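Local coordinates for protein N-acyl-D-glutamate deacylase (Bordetella bronchiseptica, PDB 3GIP) that probably catalyses the zinc-dependent hydrolysis of N-acyl-D-glutamate to D-glutamate and a carboxylate, as a member of the amidohydrolase superfamily, at residues F9-G14 with A426-F431; D33-A38 with F414-V419; A37-L42 with L420-W425. All coordinates share one frame; numbering follows the deposited sequence.

In the fold
Contacts 2 and 3 join strand 35-40 to the loop between helix 406-412 and strand 428-431, and contact 1 joins strand 7-12 to strand 428-431, so the small beta domain typical of amidohydrolases draws on both ends of the sequence. Contact 1 closes the largest loop, with contacts 2 and 3 nested inside it; the centres of the latter two are about 8 Å apart. The centre of contact 1 lies about 12 Å from that of contact 2 and 10 Å from that of contact 3. Gly34 O and Ala426 N, 2.8 Å apart, join contacts 1 and 2. The zinc ligands Cys95, His218 and His248 belong to none of these segments.

Contact 1 of 3, residues F9-G14 with A426-F431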
loop_
_atom_site.group_PDB
_atom_site.type_symbol
_atom_site.label_atom_id
_atom_site.label_comp_id
_atom_site.label_asym_id
_atom_site.label_seq_id
_atom_site.Cartn_x
_atom_site.Cartn_y
_atom_site.Cartn_z
ATOM N N PHE A 9 -12.583 2.083 -26.470
ATOM C CA PHE A 9 -13.508 2.245 -25.359
ATOM C C PHE A 9 -13.891 3.714 -25.215
ATOM O O PHE A 9 -13.121 4.607 -25.564
ATOM C CB PHE A 9 -12.836 1.781 -24.061
ATOM C CG PHE A 9 -13.693 0.890 -23.200
ATOM C CD1 PHE A 9 -13.320 -0.429 -22.968
ATOM C CD2 PHE A 9 -14.855 1.372 -22.600
ATOM C CE1 PHE A 9 -14.087 -1.261 -22.152
ATOM C CE2 PHE A 9 -15.632 0.548 -21.778
ATOM C CZ PHE A 9 -15.244 -0.771 -21.556
ATOM N N LYS A 10 -15.097 3.961 -24.725
ATOM C CA LYS A 10 -15.534 5.325 -24.480
ATOM C C LYS A 10 -16.476 5.288 -23.287
ATOM O O LYS A 10 -17.289 4.374 -23.152
ATOM C CB LYS A 10 -16.222 5.939 -25.710
ATOM C CG LYS A 10 -17.622 5.447 -26.029
ATOM C CD LYS A 10 -18.199 6.280 -27.168
ATOM C CE LYS A 10 -19.627 5.889 -27.514
ATOM N NZ LYS A 10 -20.183 6.757 -28.596
ATOM N N ILE A 11 -16.323 6.265 -22.403
ATOM C CA ILE A 11 -17.144 6.374 -21.204
ATOM C C ILE A 11 -17.839 7.721 -21.314
ATOM O O ILE A 11 -17.202 8.771 -21.212
ATOM C CB ILE A 11 -16.270 6.324 -19.943
ATOM C CG1 ILE A 11 -15.444 5.035 -19.948
ATOM C CG2 ILE A 11 -17.146 6.406 -18.700
ATOM C CD1 ILE A 11 -14.420 4.954 -18.838
ATOM N N THR A 12 -19.150 7.687 -21.513
ATOM C CA THR A 12 -19.911 8.910 -21.713
ATOM C C THR A 12 -20.946 9.306 -20.665
ATOM O O THR A 12 -21.362 8.497 -19.834
ATOM C CB THR A 12 -20.631 8.849 -23.070
ATOM O OG1 THR A 12 -21.406 10.039 -23.255
ATOM C CG2 THR A 12 -21.548 7.634 -23.120
ATOM N N GLY A 13 -21.350 10.572 -20.730
ATOM C CA GLY A 13 -22.366 11.106 -19.839
ATOM C C GLY A 13 -21.997 11.393 -18.396
ATOM O O GLY A 13 -22.821 11.919 -17.645
ATOM N N GLY A 14 -20.771 11.071 -18.003
ATOM C CA GLY A 14 -20.375 11.302 -16.625
ATOM C C GLY A 14 -19.624 12.593 -16.366
ATOM O O GLY A 14 -19.460 13.432 -17.257
ATOM N N ALA A 426 -4.746 4.455 -19.830
ATOM C CA ALA A 426 -6.159 4.421 -19.490
ATOM C C ALA A 426 -6.540 3.603 -18.258
ATOM O O ALA A 426 -7.302 2.634 -18.359
ATOM C CB ALA A 426 -6.973 3.955 -20.697
ATOM N N ASP A 427 -5.992 3.982 -17.103
ATOM C CA ASP A 427 -6.340 3.335 -15.836
ATOM C C ASP A 427 -7.502 4.221 -15.396
ATOM O O ASP A 427 -7.306 5.402 -15.097
ATOM C CB ASP A 427 -5.202 3.431 -14.811
ATOM C CG ASP A 427 -3.998 2.578 -15.176
ATOM O OD1 ASP A 427 -4.163 1.580 -15.909
ATOM O OD2 ASP A 427 -2.886 2.896 -14.707
ATOM N N VAL A 428 -8.707 3.663 -15.364
ATOM C CA VAL A 428 -9.887 4.453 -15.037
ATOM C C VAL A 428 -10.867 3.758 -14.108
ATOM O O VAL A 428 -11.044 2.545 -14.171
ATOM C CB VAL A 428 -10.668 4.808 -16.333
ATOM C CG1 VAL A 428 -11.800 5.773 -16.028
ATOM C CG2 VAL A 428 -9.727 5.387 -17.374
ATOM N N VAL A 429 -11.507 4.537 -13.245
ATOM C CA VAL A 429 -12.521 3.991 -12.356
ATOM C C VAL A 429 -13.751 4.876 -12.477
ATOM O O VAL A 429 -13.648 6.104 -12.488
ATOM C CB VAL A 429 -12.069 3.938 -10.872
ATOM C CG1 VAL A 429 -11.736 5.329 -10.360
ATOM C CG2 VAL A 429 -13.172 3.309 -10.026
ATOM N N VAL A 430 -14.911 4.241 -12.602
ATOM C CA VAL A 430 -16.177 4.951 -12.705
ATOM C C VAL A 430 -16.956 4.595 -11.447
ATOM O O VAL A 430 -17.146 3.415 -11.147
ATOM C CB VAL A 430 -16.978 4.489 -13.943
ATOM C CG1 VAL A 430 -18.307 5.231 -14.013
ATOM C CG2 VAL A 430 -16.163 4.730 -15.204
ATOM N N PHE A 431 -17.398 5.602 -10.704
ATOM C CA PHE A 431 -18.133 5.329 -9.476
ATOM C C PHE A 431 -19.224 6.346 -9.183
ATOM O O PHE A 431 -19.183 7.475 -9.666
ATOM C CB PHE A 431 -17.155 5.250 -8.295
ATOM C CG PHE A 431 -16.477 6.558 -7.958
ATOM C CD1 PHE A 431 -17.049 7.439 -7.043
ATOM C CD2 PHE A 431 -15.259 6.900 -8.544
ATOM C CE1 PHE A 431 -16.418 8.643 -6.715
ATOM C CE2 PHE A 431 -14.618 8.105 -8.222
ATOM C CZ PHE A 431 -15.199 8.977 -7.306
#
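Ile11 packs its branches against Val428 and Val430 in the small beta domain that accompanies the amidohydrolase barrel. This is the apolar meeting of strand 7-12, which lies between strands 28-32 and 50-52 in a four-stranded sheet, with strand 428-431, which pairs antiparallel with strands 57-64 and 452-457. The two strands do not share backbone bonds. Ile11 CA and Val430 CA stand 8.7 Å apart, a separation filled by side chains.

The apolar contact is made entirely by methyl groups. Ile11 CD1 and Val428 CG1 meet tip to tip at 3.9 Å. Val430 instead slides past Ile11 in the opposite direction, and its CG2 touches the methyls of both isoleucine branches: Ile11 CG2 at 4.0 Å and Ile11 CD1 also at 4.0 Å. Extension of the isoleucine at chi2 (173°) carries CD1 away from the strand and into the notch between the two valines. Val429, between them in sequence, turns its side chain to the other face of the strand. Leu29, Val58 and Leu456 also touch Ile11; all three residues of the contact are buried.

Polar interactions sit at the margins. Asp427, just before the valines, forms a salt bridge with Arg417. Backbone bonds from Ile11 to Leu29, and from Thr12 to Trp51, fix strand 7-12 within its own sheet.

Val428 and Val430 hold nearly the same first torsion, yet present different branches: in Val428 the methyl that meets Ile11 is CG1, anti to the backbone N, whereas in Val430 it is CG2, anti to the carbonyl carbon.

Contact 2 of 3, residues D33-A38 with F414-V419; sequences DGRIAA and FAERGV
A type II turn from Phe414 to Arg417 brings Glu416 to the start of strand 35-40, where Arg35 CA and Glu416 CA lie 9.1 Å apart, the nearest CA pair of the two segments. Glu416 takes the third position of the turn with a positive phi of 62°.

The Arg35 and Glu416 side chains cross at about a right angle. Arg35 NH1 lies 3.6 Å from Glu416 CB and 3.7 Å from Glu416 CG, with CG at the edge of the guanidinium and in its plane. The acid is therefore met along its aliphatic part. Its carboxylate is turned 64° from the guanidinium plane, and Glu416 OE2 is 4.6 Å from Arg35 NH1, too far for a salt bridge. A bend at chi2 (-96°) swings the arginine out toward the turn. There the guanidinium also forms a cation-pi contact with Trp425, and NH1 gives a weak hydrogen bond to Gly423 O. Arg417 makes a cation-pi contact with the same indole, which thus meets two guanidinium groups.

Ile36 supplies the buried part of the contact. Its CD1 comes 3.9 Å from Val419 O, a methyl against a carbonyl oxygen, while Leu420 and Leu29 pack on the same side chain. Nearby, Glu416 O accepts a probable hydrogen bond from Trp425 N at 2.8 Å, tying the turn to the segment beyond it.

With the opposite charges near but not paired, the carboxylate probably adds a diffuse attraction, while the direct contact between the Arg35 and Glu416 side chains is van der Waals, NH1 against the methylenes.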
loop_
_atom_site.group_PDB
_atom_site.type_symbol
_atom_site.label_atom_id
_atom_site.label_comp_id
_atom_site.label_asym_id
_atom_site.label_seq_id
_atom_site.Cartn_x
_atom_site.Cartn_y
_atom_site.Cartn_z
ATOM N N ASP A 33 -5.754 1.935 -27.834
ATOM C CA ASP A 33 -4.433 1.351 -27.655
ATOM C C ASP A 33 -3.934 1.460 -26.219
ATOM O O ASP A 33 -2.744 1.674 -25.976
ATOM C CB ASP A 33 -3.438 2.009 -28.613
ATOM C CG ASP A 33 -3.849 1.860 -30.066
ATOM O OD1 ASP A 33 -4.081 0.712 -30.500
ATOM O OD2 ASP A 33 -3.943 2.887 -30.772
ATOM N N GLY A 34 -4.863 1.316 -25.275
ATOM C CA GLY A 34 -4.529 1.363 -23.863
ATOM C C GLY A 34 -4.329 2.739 -23.260
ATOM O O GLY A 34 -4.111 2.862 -22.055
ATOM N N ARG A 35 -4.423 3.774 -24.086
ATOM C CA ARG A 35 -4.217 5.142 -23.624
ATOM C C ARG A 35 -5.465 5.999 -23.760
ATOM O O ARG A 35 -6.402 5.645 -24.477
ATOM C CB ARG A 35 -3.101 5.794 -24.443
ATOM C CG ARG A 35 -1.810 5.007 -24.501
ATOM C CD ARG A 35 -0.831 5.498 -23.465
ATOM N NE ARG A 35 0.518 5.001 -23.718
ATOM C CZ ARG A 35 1.602 5.468 -23.111
ATOM N NH1 ARG A 35 1.493 6.445 -22.219
ATOM N NH2 ARG A 35 2.793 4.957 -23.388
ATOM N N ILE A 36 -5.470 7.133 -23.069
ATOM C CA ILE A 36 -6.584 8.061 -23.158
ATOM C C ILE A 36 -6.364 8.774 -24.488
ATOM O O ILE A 36 -5.408 9.535 -24.647
ATOM C CB ILE A 36 -6.562 9.071 -21.993
ATOM C CG1 ILE A 36 -6.697 8.315 -20.667
ATOM C CG2 ILE A 36 -7.689 10.080 -22.152
ATOM C CD1 ILE A 36 -6.660 9.200 -19.445
ATOM N N ALA A 37 -7.238 8.498 -25.449
ATOM C CA ALA A 37 -7.124 9.073 -26.783
ATOM C C ALA A 37 -7.797 10.428 -26.945
ATOM O O ALA A 37 -7.420 11.210 -27.819
ATOM C CB ALA A 37 -7.682 8.091 -27.813
ATOM N N ALA A 38 -8.794 10.709 -26.116
ATOM C CA ALA A 38 -9.494 11.980 -26.210
ATOM C C ALA A 38 -10.434 12.212 -25.038
ATOM O O ALA A 38 -10.867 11.270 -24.378
ATOM C CB ALA A 38 -10.279 12.042 -27.517
ATOM N N PHE A 414 5.439 7.799 -11.371
ATOM C CA PHE A 414 4.714 7.115 -12.432
ATOM C C PHE A 414 4.338 8.069 -13.549
ATOM O O PHE A 414 3.399 8.858 -13.422
ATOM C CB PHE A 414 3.445 6.452 -11.894
ATOM C CG PHE A 414 3.697 5.437 -10.826
ATOM C CD1 PHE A 414 4.806 4.599 -10.886
ATOM C CD2 PHE A 414 2.812 5.299 -9.763
ATOM C CE1 PHE A 414 5.028 3.641 -9.909
ATOM C CE2 PHE A 414 3.028 4.341 -8.779
ATOM C CZ PHE A 414 4.140 3.511 -8.852
ATOM N N ALA A 415 5.075 7.992 -14.649
ATOM C CA ALA A 415 4.802 8.846 -15.790
ATOM C C ALA A 415 3.582 8.324 -16.536
ATOM O O ALA A 415 3.387 7.114 -16.668
ATOM C CB ALA A 415 6.008 8.885 -16.720
ATOM N N GLU A 416 2.758 9.253 -17.004
ATOM C CA GLU A 416 1.557 8.929 -17.761
ATOM C C GLU A 416 0.518 8.109 -17.001
ATOM O O GLU A 416 -0.230 7.335 -17.598
ATOM C CB GLU A 416 1.943 8.217 -19.060
ATOM C CG GLU A 416 2.870 9.045 -19.936
ATOM C CD GLU A 416 2.261 10.378 -20.331
ATOM O OE1 GLU A 416 3.018 11.272 -20.769
ATOM O OE2 GLU A 416 1.027 10.535 -20.211
ATOM N N ARG A 417 0.475 8.283 -15.684
ATOM C CA ARG A 417 -0.500 7.594 -14.845
ATOM C C ARG A 417 -0.956 8.510 -13.722
ATOM O O ARG A 417 -0.273 9.475 -13.380
ATOM C CB ARG A 417 0.084 6.317 -14.233
ATOM C CG ARG A 417 0.256 5.190 -15.220
ATOM C CD ARG A 417 0.683 3.901 -14.541
ATOM N NE ARG A 417 1.221 2.978 -15.531
ATOM C CZ ARG A 417 0.486 2.273 -16.383
ATOM N NH1 ARG A 417 -0.837 2.366 -16.362
ATOM N NH2 ARG A 417 1.082 1.500 -17.281
ATOM N N GLY A 418 -2.116 8.201 -13.154
ATOM C CA GLY A 418 -2.638 8.994 -12.057
ATOM C C GLY A 418 -3.395 10.245 -12.453
ATOM O O GLY A 418 -3.794 11.026 -11.591
ATOM N N VAL A 419 -3.594 10.447 -13.751
ATOM C CA VAL A 419 -4.320 11.617 -14.234
ATOM C C VAL A 419 -5.084 11.285 -15.505
ATOM O O VAL A 419 -4.633 10.482 -16.320
ATOM C CB VAL A 419 -3.367 12.795 -14.555
ATOM C CG1 VAL A 419 -2.747 13.340 -13.279
ATOM C CG2 VAL A 419 -2.284 12.330 -15.517
#

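Contact 3 of 3, residues A37-L42 with L420-W425; sequences AAIGEL and LQPGAW
The bond from Ala424 N to Gln421 O, at 3.2 Å, closes a type II turn whose leading residues, Gln421 and Pro422, lie against Ile39. Pro422 and Gly423 occupy the two central positions; Gly423 takes the third position of the turn with a positive phi of 97°, a conformation that suits glycine.

Ile39 carries the contact through a single methyl. Its CD1 lies 3.5 Å from Leu420 O and 3.9 Å from Leu420 C, so it rests on the carbonyl group leading into the turn. The same methyl reaches Gln421 CA at 4.0 Å and Pro422 CD at 4.1 Å, and thus sits where the Leu420 carbonyl, the Gln421 backbone and the proline ring converge. The isoleucine chain is fully extended at chi2 (179°), which projects CD1 outward from the strand to this surface.

In the small beta domain, strand 35-40 is one of the two edge strands of a four-stranded mixed sheet, next to strand 28-32; here its Ile39 meets the loop that runs from helix 406-412 to strand 428-431. A classic beta bulge, in which Ala37 and Ala38 both face Gly30, precedes Ile39. Just before the bulge, Gly423 N makes a probable hydrogen bond to Ile36 O, so the loop is held to the strand by its backbone as well.

The Leu420 side chain also reaches strand 428-431, its CD2 packing on Val428 CG2. On the strand side, Leu29 of the neighbouring strand 28-32 also touches Ile39, while Pro422 is exposed.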
loop_
_atom_site.group_PDB
_atom_site.type_symbol
_atom_site.label_atom_id
_atom_site.label_comp_id
_atom_site.label_asym_id
_atom_site.label_seq_id
_atom_site.Cartn_x
_atom_site.Cartn_y
_atom_site.Cartn_z
ATOM N N ALA A 37 -7.238 8.498 -25.449
ATOM C CA ALA A 37 -7.124 9.073 -26.783
ATOM C C ALA A 37 -7.797 10.428 -26.945
ATOM O O ALA A 37 -7.420 11.210 -27.819
ATOM C CB ALA A 37 -7.682 8.091 -27.813
ATOM N N ALA A 38 -8.794 10.709 -26.116
ATOM C CA ALA A 38 -9.494 11.980 -26.210
ATOM C C ALA A 38 -10.434 12.212 -25.038
ATOM O O ALA A 38 -10.867 11.270 -24.378
ATOM C CB ALA A 38 -10.279 12.042 -27.517
ATOM N N ILE A 39 -10.736 13.482 -24.790
ATOM C CA ILE A 39 -11.642 13.882 -23.724
ATOM C C ILE A 39 -12.504 15.026 -24.247
ATOM O O ILE A 39 -11.987 16.005 -24.789
ATOM C CB ILE A 39 -10.872 14.356 -22.471
ATOM C CG1 ILE A 39 -10.043 13.202 -21.902
ATOM C CG2 ILE A 39 -11.851 14.883 -21.428
ATOM C CD1 ILE A 39 -9.219 13.576 -20.684
ATOM N N GLY A 40 -13.817 14.892 -24.092
ATOM C CA GLY A 40 -14.734 15.919 -24.559
ATOM C C GLY A 40 -16.072 15.325 -24.962
ATOM O O GLY A 40 -16.655 14.539 -24.215
ATOM N N GLU A 41 -16.565 15.700 -26.139
ATOM C CA GLU A 41 -17.838 15.185 -26.634
ATOM C C GLU A 41 -17.574 13.987 -27.540
ATOM O O GLU A 41 -17.023 14.136 -28.629
ATOM C CB GLU A 41 -18.584 16.271 -27.416
ATOM C CG GLU A 41 -19.884 15.800 -28.053
ATOM C CD GLU A 41 -20.877 15.272 -27.036
ATOM O OE1 GLU A 41 -21.233 16.028 -26.105
ATOM O OE2 GLU A 41 -21.303 14.102 -27.167
ATOM N N LEU A 42 -17.973 12.801 -27.089
ATOM C CA LEU A 42 -17.751 11.581 -27.857
ATOM C C LEU A 42 -19.030 10.786 -28.092
ATOM O O LEU A 42 -18.977 9.620 -28.479
ATOM C CB LEU A 42 -16.733 10.694 -27.135
ATOM C CG LEU A 42 -15.382 11.337 -26.815
ATOM C CD1 LEU A 42 -14.520 10.364 -26.026
ATOM C CD2 LEU A 42 -14.690 11.741 -28.106
ATOM N N LEU A 420 -6.251 11.894 -15.668
ATOM C CA LEU A 420 -7.028 11.672 -16.874
ATOM C C LEU A 420 -6.729 12.818 -17.832
ATOM O O LEU A 420 -7.326 13.890 -17.744
ATOM C CB LEU A 420 -8.531 11.616 -16.566
ATOM C CG LEU A 420 -9.023 10.448 -15.702
ATOM C CD1 LEU A 420 -10.542 10.483 -15.638
ATOM C CD2 LEU A 420 -8.553 9.114 -16.284
ATOM N N GLN A 421 -5.776 12.585 -18.728
ATOM C CA GLN A 421 -5.377 13.566 -19.733
ATOM C C GLN A 421 -5.003 12.780 -20.984
ATOM O O GLN A 421 -4.582 11.629 -20.892
ATOM C CB GLN A 421 -4.175 14.386 -19.245
ATOM C CG GLN A 421 -2.980 13.550 -18.806
ATOM C CD GLN A 421 -1.803 14.393 -18.337
ATOM O OE1 GLN A 421 -1.969 15.355 -17.578
ATOM N NE2 GLN A 421 -0.600 14.023 -18.771
ATOM N N PRO A 422 -5.162 13.383 -22.170
ATOM C CA PRO A 422 -4.812 12.650 -23.389
ATOM C C PRO A 422 -3.362 12.165 -23.355
ATOM O O PRO A 422 -2.467 12.895 -22.926
ATOM C CB PRO A 422 -5.053 13.679 -24.491
ATOM C CG PRO A 422 -6.163 14.526 -23.922
ATOM C CD PRO A 422 -5.715 14.710 -22.491
ATOM N N GLY A 423 -3.142 10.930 -23.796
ATOM C CA GLY A 423 -1.798 10.381 -23.824
ATOM C C GLY A 423 -1.423 9.507 -22.642
ATOM O O GLY A 423 -0.545 8.650 -22.748
ATOM N N ALA A 424 -2.079 9.720 -21.507
ATOM C CA ALA A 424 -1.786 8.930 -20.320
ATOM C C ALA A 424 -2.422 7.551 -20.437
ATOM O O ALA A 424 -3.348 7.354 -21.222
ATOM C CB ALA A 424 -2.306 9.645 -19.079
ATOM N N TRP A 425 -1.914 6.595 -19.668
ATOM C CA TRP A 425 -2.462 5.247 -19.684
ATOM C C TRP A 425 -3.910 5.277 -19.208
ATOM O O TRP A 425 -4.260 6.022 -18.287
ATOM C CB TRP A 425 -1.637 4.323 -18.795
ATOM C CG TRP A 425 -0.310 3.979 -19.381
ATOM C CD1 TRP A 425 0.908 4.467 -19.008
ATOM C CD2 TRP A 425 -0.068 3.074 -20.464
ATOM N NE1 TRP A 425 1.899 3.920 -19.792
ATOM C CE2 TRP A 425 1.326 3.062 -20.694
ATOM C CE3 TRP A 425 -0.895 2.273 -21.264
ATOM C CZ2 TRP A 425 1.914 2.277 -21.691
ATOM C CZ3 TRP A 425 -0.309 1.490 -22.258
ATOM C CH2 TRP A 425 1.084 1.501 -22.460
#